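Local coordinates for DNA polymerase II large subunit (Pyrococcus horikoshii, PDB 5BKH), which belongs to a DNA polymerase with exonuclease activity and carries a mini-intein, the part crystallised here, which excises itself by protein splicing, at residues R6-P11 with V153-A158; T14-Q19 with H162-N167. One frame throughout, in Å; residues are numbered along the deposited sequence.

Contact 1. Residues R6-P11 with V153-A158; sequences RRNCFP and VFSLNA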
loop_
_atom_site.group_PDB
_atom_site.type_symbol
_atom_site.label_atom_id
_atom_site.label_comp_id
_atom_site.label_asym_id
_atom_site.label_seq_id
_atom_site.Cartn_x
_atom_site.Cartn_y
_atom_site.Cartn_z
ATOM N N ARG A 6 9.037 -22.814 3.772
ATOM C CA ARG A 6 8.947 -23.577 2.533
ATOM C C ARG A 6 7.888 -22.997 1.599
ATOM O O ARG A 6 7.508 -23.632 0.614
ATOM C CB ARG A 6 8.635 -25.047 2.830
ATOM C CG ARG A 6 7.644 -25.247 3.966
ATOM C CD ARG A 6 6.948 -26.593 3.873
ATOM N NE ARG A 6 5.705 -26.609 4.636
ATOM C CZ ARG A 6 4.866 -27.636 4.683
ATOM N NH1 ARG A 6 5.108 -28.757 4.024
ATOM N NH2 ARG A 6 3.756 -27.535 5.410
ATOM N N ARG A 7 7.413 -21.792 1.913
ATOM C CA ARG A 7 6.382 -21.142 1.114
ATOM C C ARG A 7 7.015 -20.404 -0.060
ATOM O O ARG A 7 8.010 -19.694 0.106
ATOM C CB ARG A 7 5.567 -20.178 1.978
ATOM C CG ARG A 7 4.303 -19.655 1.310
ATOM C CD ARG A 7 3.384 -20.789 0.879
ATOM N NE ARG A 7 2.377 -21.097 1.887
ATOM C CZ ARG A 7 2.363 -22.200 2.622
ATOM N NH1 ARG A 7 3.293 -23.132 2.487
ATOM N NH2 ARG A 7 1.394 -22.373 3.517
ATOM N N ASN A 8 6.431 -20.570 -1.246
ATOM C CA ASN A 8 6.976 -20.010 -2.474
ATOM C C ASN A 8 5.832 -19.582 -3.384
ATOM O O ASN A 8 4.667 -19.902 -3.145
ATOM C CB ASN A 8 7.882 -21.019 -3.194
ATOM C CG ASN A 8 7.311 -22.423 -3.180
ATOM O OD1 ASN A 8 6.291 -22.695 -3.814
ATOM N ND2 ASN A 8 7.967 -23.322 -2.461
ATOM N N CYS A 9 6.178 -18.848 -4.438
ATOM C CA CYS A 9 5.217 -18.409 -5.443
ATOM C C CYS A 9 5.802 -18.635 -6.827
ATOM O O CYS A 9 6.970 -18.325 -7.072
ATOM C CB CYS A 9 4.851 -16.923 -5.281
ATOM S SG CYS A 9 4.757 -16.333 -3.579
ATOM N N PHE A 10 4.984 -19.174 -7.730
ATOM C CA PHE A 10 5.406 -19.392 -9.101
ATOM C C PHE A 10 4.261 -19.052 -10.043
ATOM O O PHE A 10 3.093 -19.318 -9.722
ATOM C CB PHE A 10 5.837 -20.843 -9.359
ATOM C CG PHE A 10 6.998 -21.303 -8.527
ATOM C CD1 PHE A 10 8.288 -20.907 -8.832
ATOM C CD2 PHE A 10 6.798 -22.155 -7.452
ATOM C CE1 PHE A 10 9.357 -21.340 -8.071
ATOM C CE2 PHE A 10 7.862 -22.593 -6.690
ATOM C CZ PHE A 10 9.143 -22.185 -7.000
ATOM N N PRO A 11 4.560 -18.478 -11.204
ATOM C CA PRO A 11 3.544 -18.375 -12.255
ATOM C C PRO A 11 3.098 -19.756 -12.708
ATOM O O PRO A 11 3.764 -20.766 -12.472
ATOM C CB PRO A 11 4.267 -17.625 -13.380
ATOM C CG PRO A 11 5.393 -16.915 -12.699
ATOM C CD PRO A 11 5.817 -17.817 -11.585
ATOM N N VAL A 153 -1.348 -17.741 -8.921
ATOM C CA VAL A 153 -0.075 -17.924 -8.239
ATOM C C VAL A 153 -0.073 -19.317 -7.630
ATOM O O VAL A 153 -0.955 -19.652 -6.830
ATOM C CB VAL A 153 0.153 -16.851 -7.164
ATOM C CG1 VAL A 153 1.227 -17.295 -6.191
ATOM C CG2 VAL A 153 0.533 -15.535 -7.817
ATOM N N PHE A 154 0.911 -20.122 -8.005
ATOM C CA PHE A 154 1.024 -21.488 -7.524
ATOM C C PHE A 154 2.133 -21.600 -6.484
ATOM O O PHE A 154 3.062 -20.790 -6.432
ATOM C CB PHE A 154 1.290 -22.446 -8.686
ATOM C CG PHE A 154 0.132 -22.585 -9.631
ATOM C CD1 PHE A 154 -0.084 -21.649 -10.629
ATOM C CD2 PHE A 154 -0.743 -23.651 -9.522
ATOM C CE1 PHE A 154 -1.155 -21.774 -11.499
ATOM C CE2 PHE A 154 -1.811 -23.781 -10.389
ATOM C CZ PHE A 154 -2.016 -22.841 -11.379
ATOM N N SER A 155 2.012 -22.620 -5.642
ATOM C CA SER A 155 2.996 -22.901 -4.612
ATOM C C SER A 155 3.209 -24.403 -4.543
ATOM O O SER A 155 2.352 -25.193 -4.946
ATOM C CB SER A 155 2.561 -22.368 -3.241
ATOM O OG SER A 155 2.446 -20.959 -3.252
ATOM N N LEU A 156 4.370 -24.792 -4.026
ATOM C CA LEU A 156 4.735 -26.194 -3.897
ATOM C C LEU A 156 5.277 -26.413 -2.496
ATOM O O LEU A 156 6.233 -25.750 -2.086
ATOM C CB LEU A 156 5.771 -26.592 -4.954
ATOM C CG LEU A 156 6.548 -27.908 -4.820
ATOM C CD1 LEU A 156 5.669 -29.053 -4.339
ATOM C CD2 LEU A 156 7.217 -28.267 -6.139
ATOM N N ASN A 157 4.662 -27.334 -1.764
ATOM C CA ASN A 157 5.172 -27.774 -0.474
ATOM C C ASN A 157 5.827 -29.133 -0.683
ATOM O O ASN A 157 5.156 -30.109 -1.038
ATOM C CB ASN A 157 4.059 -27.840 0.568
ATOM C CG ASN A 157 3.675 -26.471 1.088
ATOM O OD1 ASN A 157 4.486 -25.543 1.085
ATOM N ND2 ASN A 157 2.433 -26.338 1.547
ATOM N N ALA A 158 7.140 -29.185 -0.503
ATOM C CA ALA A 158 7.896 -30.416 -0.635
ATOM C C ALA A 158 8.543 -30.745 0.701
ATOM O O ALA A 158 8.640 -29.899 1.595
ATOM C CB ALA A 158 8.954 -30.309 -1.735
#

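Contact 2. Residues T14-Q19 with H162-N167; sequences TRILVQ and HTVIIN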
loop_
_atom_site.group_PDB
_atom_site.type_symbol
_atom_site.label_atom_id
_atom_site.label_comp_id
_atom_site.label_asym_id
_atom_site.label_seq_id
_atom_site.Cartn_x
_atom_site.Cartn_y
_atom_site.Cartn_z
ATOM N N THR A 14 5.546 -21.660 -15.357
ATOM C CA THR A 14 6.926 -21.978 -15.012
ATOM C C THR A 14 7.129 -23.489 -14.987
ATOM O O THR A 14 6.365 -24.215 -14.344
ATOM C CB THR A 14 7.281 -21.362 -13.660
ATOM O OG1 THR A 14 7.653 -19.991 -13.845
ATOM C CG2 THR A 14 8.425 -22.111 -13.004
ATOM N N ARG A 15 8.158 -23.963 -15.690
ATOM C CA ARG A 15 8.435 -25.389 -15.816
ATOM C C ARG A 15 9.478 -25.823 -14.794
ATOM O O ARG A 15 10.577 -25.262 -14.742
ATOM C CB ARG A 15 8.920 -25.733 -17.224
ATOM C CG ARG A 15 8.082 -25.137 -18.336
ATOM C CD ARG A 15 8.618 -25.546 -19.694
ATOM N NE ARG A 15 8.028 -26.803 -20.138
ATOM C CZ ARG A 15 6.877 -26.895 -20.787
ATOM N NH1 ARG A 15 6.163 -25.821 -21.085
ATOM N NH2 ARG A 15 6.427 -28.096 -21.142
ATOM N N ILE A 16 9.132 -26.821 -13.990
ATOM C CA ILE A 16 10.046 -27.385 -13.013
ATOM C C ILE A 16 10.217 -28.859 -13.334
ATOM O O ILE A 16 9.384 -29.479 -14.002
ATOM C CB ILE A 16 9.564 -27.191 -11.560
ATOM C CG1 ILE A 16 8.461 -28.195 -11.217
ATOM C CG2 ILE A 16 9.083 -25.765 -11.342
ATOM C CD1 ILE A 16 8.190 -28.309 -9.736
ATOM N N LEU A 17 11.310 -29.424 -12.838
ATOM C CA LEU A 17 11.724 -30.756 -13.243
ATOM C C LEU A 17 11.437 -31.798 -12.161
ATOM O O LEU A 17 11.823 -31.650 -10.988
ATOM C CB LEU A 17 13.188 -30.724 -13.698
ATOM C CG LEU A 17 14.135 -31.904 -13.871
ATOM C CD1 LEU A 17 15.098 -31.630 -14.973
ATOM C CD2 LEU A 17 14.991 -31.890 -12.649
ATOM N N VAL A 18 10.730 -32.847 -12.577
ATOM C CA VAL A 18 10.174 -33.860 -11.697
ATOM C C VAL A 18 10.437 -35.221 -12.322
ATOM O O VAL A 18 10.855 -35.336 -13.474
ATOM C CB VAL A 18 8.656 -33.670 -11.468
ATOM C CG1 VAL A 18 8.389 -32.501 -10.534
ATOM C CG2 VAL A 18 7.919 -33.495 -12.799
ATOM N N GLN A 19 10.186 -36.256 -11.535
ATOM C CA GLN A 19 10.209 -37.634 -11.995
ATOM C C GLN A 19 8.814 -38.208 -11.800
ATOM O O GLN A 19 8.313 -38.265 -10.667
ATOM C CB GLN A 19 11.256 -38.446 -11.232
ATOM C CG GLN A 19 11.192 -39.938 -11.468
ATOM C CD GLN A 19 12.363 -40.664 -10.841
ATOM O OE1 GLN A 19 13.506 -40.226 -10.954
ATOM N NE2 GLN A 19 12.084 -41.774 -10.169
ATOM N N HIS A 162 13.387 -27.843 -0.220
ATOM C CA HIS A 162 12.324 -26.990 -0.737
ATOM C C HIS A 162 12.714 -26.207 -1.983
ATOM O O HIS A 162 11.909 -25.413 -2.477
ATOM C CB HIS A 162 11.859 -26.028 0.356
ATOM C CG HIS A 162 11.654 -26.690 1.682
ATOM N ND1 HIS A 162 10.695 -27.660 1.886
ATOM C CD2 HIS A 162 12.282 -26.528 2.869
ATOM C CE1 HIS A 162 10.744 -28.066 3.142
ATOM N NE2 HIS A 162 11.698 -27.395 3.760
ATOM N N THR A 163 13.912 -26.407 -2.504
ATOM C CA THR A 163 14.309 -25.711 -3.713
ATOM C C THR A 163 13.834 -26.484 -4.940
ATOM O O THR A 163 13.476 -27.662 -4.866
ATOM C CB THR A 163 15.823 -25.520 -3.745
ATOM O OG1 THR A 163 16.138 -24.389 -4.562
ATOM C CG2 THR A 163 16.503 -26.752 -4.306
ATOM N N VAL A 164 13.832 -25.802 -6.080
ATOM C CA VAL A 164 13.251 -26.347 -7.297
ATOM C C VAL A 164 14.172 -26.038 -8.470
ATOM O O VAL A 164 14.878 -25.026 -8.481
ATOM C CB VAL A 164 11.818 -25.791 -7.501
ATOM C CG1 VAL A 164 11.675 -25.059 -8.815
ATOM C CG2 VAL A 164 10.808 -26.912 -7.398
ATOM N N ILE A 165 14.178 -26.927 -9.459
ATOM C CA ILE A 165 15.107 -26.838 -10.578
ATOM C C ILE A 165 14.343 -26.349 -11.798
ATOM O O ILE A 165 13.528 -27.077 -12.377
ATOM C CB ILE A 165 15.800 -28.179 -10.846
ATOM C CG1 ILE A 165 16.615 -28.584 -9.617
ATOM C CG2 ILE A 165 16.697 -28.074 -12.070
ATOM C CD1 ILE A 165 16.768 -30.070 -9.449
ATOM N N ILE A 166 14.624 -25.113 -12.191
ATOM C CA ILE A 166 13.966 -24.454 -13.311
ATOM C C ILE A 166 15.011 -24.286 -14.403
ATOM O O ILE A 166 15.988 -23.549 -14.219
ATOM C CB ILE A 166 13.383 -23.095 -12.900
ATOM C CG1 ILE A 166 12.368 -23.269 -11.770
ATOM C CG2 ILE A 166 12.758 -22.406 -14.101
ATOM C CD1 ILE A 166 11.572 -22.024 -11.455
ATOM N N ASN A 167 14.798 -24.954 -15.539
ATOM C CA ASN A 167 15.806 -25.037 -16.590
ATOM C C ASN A 167 17.097 -25.597 -16.012
ATOM O O ASN A 167 17.148 -26.766 -15.615
ATOM C CB ASN A 167 16.051 -23.669 -17.235
ATOM C CG ASN A 167 14.856 -23.171 -18.019
ATOM O OD1 ASN A 167 14.089 -23.959 -18.574
ATOM N ND2 ASN A 167 14.686 -21.853 -18.061
#

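Contact 1. Residues R6-P11 with V153-A158
Phe-10 and Phe-154 form a hydrogen-bonded antiparallel pair in the all-beta fold of the Hedgehog/intein (HINT) clan. The bond from Phe-10 N to Phe-154 O is 2.8 Å. The return bond, Phe-154 N to Phe-10 O, is nearly straight at 171°. Before this pair, the Asn-8 side chain does the work of a backbone. Asn-8 CG lies between its backbone N and carbonyl carbon (chi1 42°), swinging the amide to Leu-156. Asn-8 OD1 accepts from Leu-156 N at 2.9 Å, on a lone pair. Asn-8 ND2 gives to Leu-156 O at 3.0 Å, close to the amide plane. The two bonds fix the amide's rotation. Ser-155 OG also donates to Asn-8 O, but that very short length is doubtful.

The apolar part is small: Cys-9 CB meets Val-153 CG1 at 3.8 Å. The sequence from Cys-9 onward fits the start of an intein, so Cys-9 is probably its first residue.

Arg-6 is poorly ordered and pairs with Glu-73, while Asn-157 ND2 bonds to Glu-74. The Arg-6 guanidinium stacks on the Asn-157 amide with the planes 14° apart. Asn-157 CG lies 3.9 Å above the guanidinium plane of Arg-6, nearer the group's edge than its middle.

Contact 2. Residues T14-Q19 with H162-N167
Ile-16 and Val-164 meet branch against branch. Ile-16 CG2 touches Val-164 CG1 at 3.7 Å. Ile-16 CD1 touches the other methyl, Val-164 CG2, at 3.8 Å. The two side chains cross at about a right angle. CG1 of Ile-16 stands between its backbone N and carbonyl carbon (chi1 78°), which leaves CG2 beside the N and lets both branches reach the valine. CG2 also meets Ile-166 CG1.

Two more apolar contacts flank this pair. Thr-14 turns its methyl to Ile-166, CG2 lying 3.5 Å from Ile-166 CD1. Its hydroxyl is used elsewhere: Thr-14 OG1 is hydrogen-bonded to Gln-174 OE1. Leu-17 CD2 meets Ile-165 CD1 at 4.1 Å.

The polar link is slight. Leu-17 N gives a weak hydrogen bond to Ile-165 O, 3.3 Å long and bent to 133°. Ile-165 O also takes a CA-H...O contact from Ile-16 CA at 3.6 Å. The axes of strands 15-19 and 164-166 come within 5.1 Å at 121°, and with one weak bond they cross and do not form a regular ladder.

The surrounding strands set these side chains in place. Ile-16 is backbone-bonded to Val-27, and Leu-17 to Tyr-58, so strand 15-20 lies between strands 23-28 and 55-61. Strand 164-166 pairs with 169-171, and Thr-163 O is held by Ser-59 OG. A neighbouring subunit packs its Leu-133 on Leu-17 and its Ile-128 on Ile-165.

Val-164 and Ile-166 thus make the inner packing, while Ile-165 and Leu-17 lie toward the other subunit. That intersubunit packing fits the domain swap, in which a second chain probably completes the module. A short hairpin laid across a larger curled antiparallel sheet, near the chain's C-terminal end, is consistent with the HINT fold of inteins.

In the fold
Contacts 1 and 2 lie side by side in one splicing module, with centres about 11 Å apart. They share an apolar seam: Leu-156 CD2 of contact 1 is 3.7 Å from Ile-16 CD1 of contact 2. Phe-10 CE1 continues the seam to Ile-166 CD1 at 4.1 Å. At the other end, Arg-6 CB packs on His-162 ND1 at 3.5 Å. Each contact joins a segment near the N-terminus to one near the C-terminus, and the four segments alternate along the chain. Gln-174 bridges them, through backbone bonding to Cys-9 and a side-chain bond to Thr-14. Cys-9 also touches Cys-175, which brings the two probable splice junctions together.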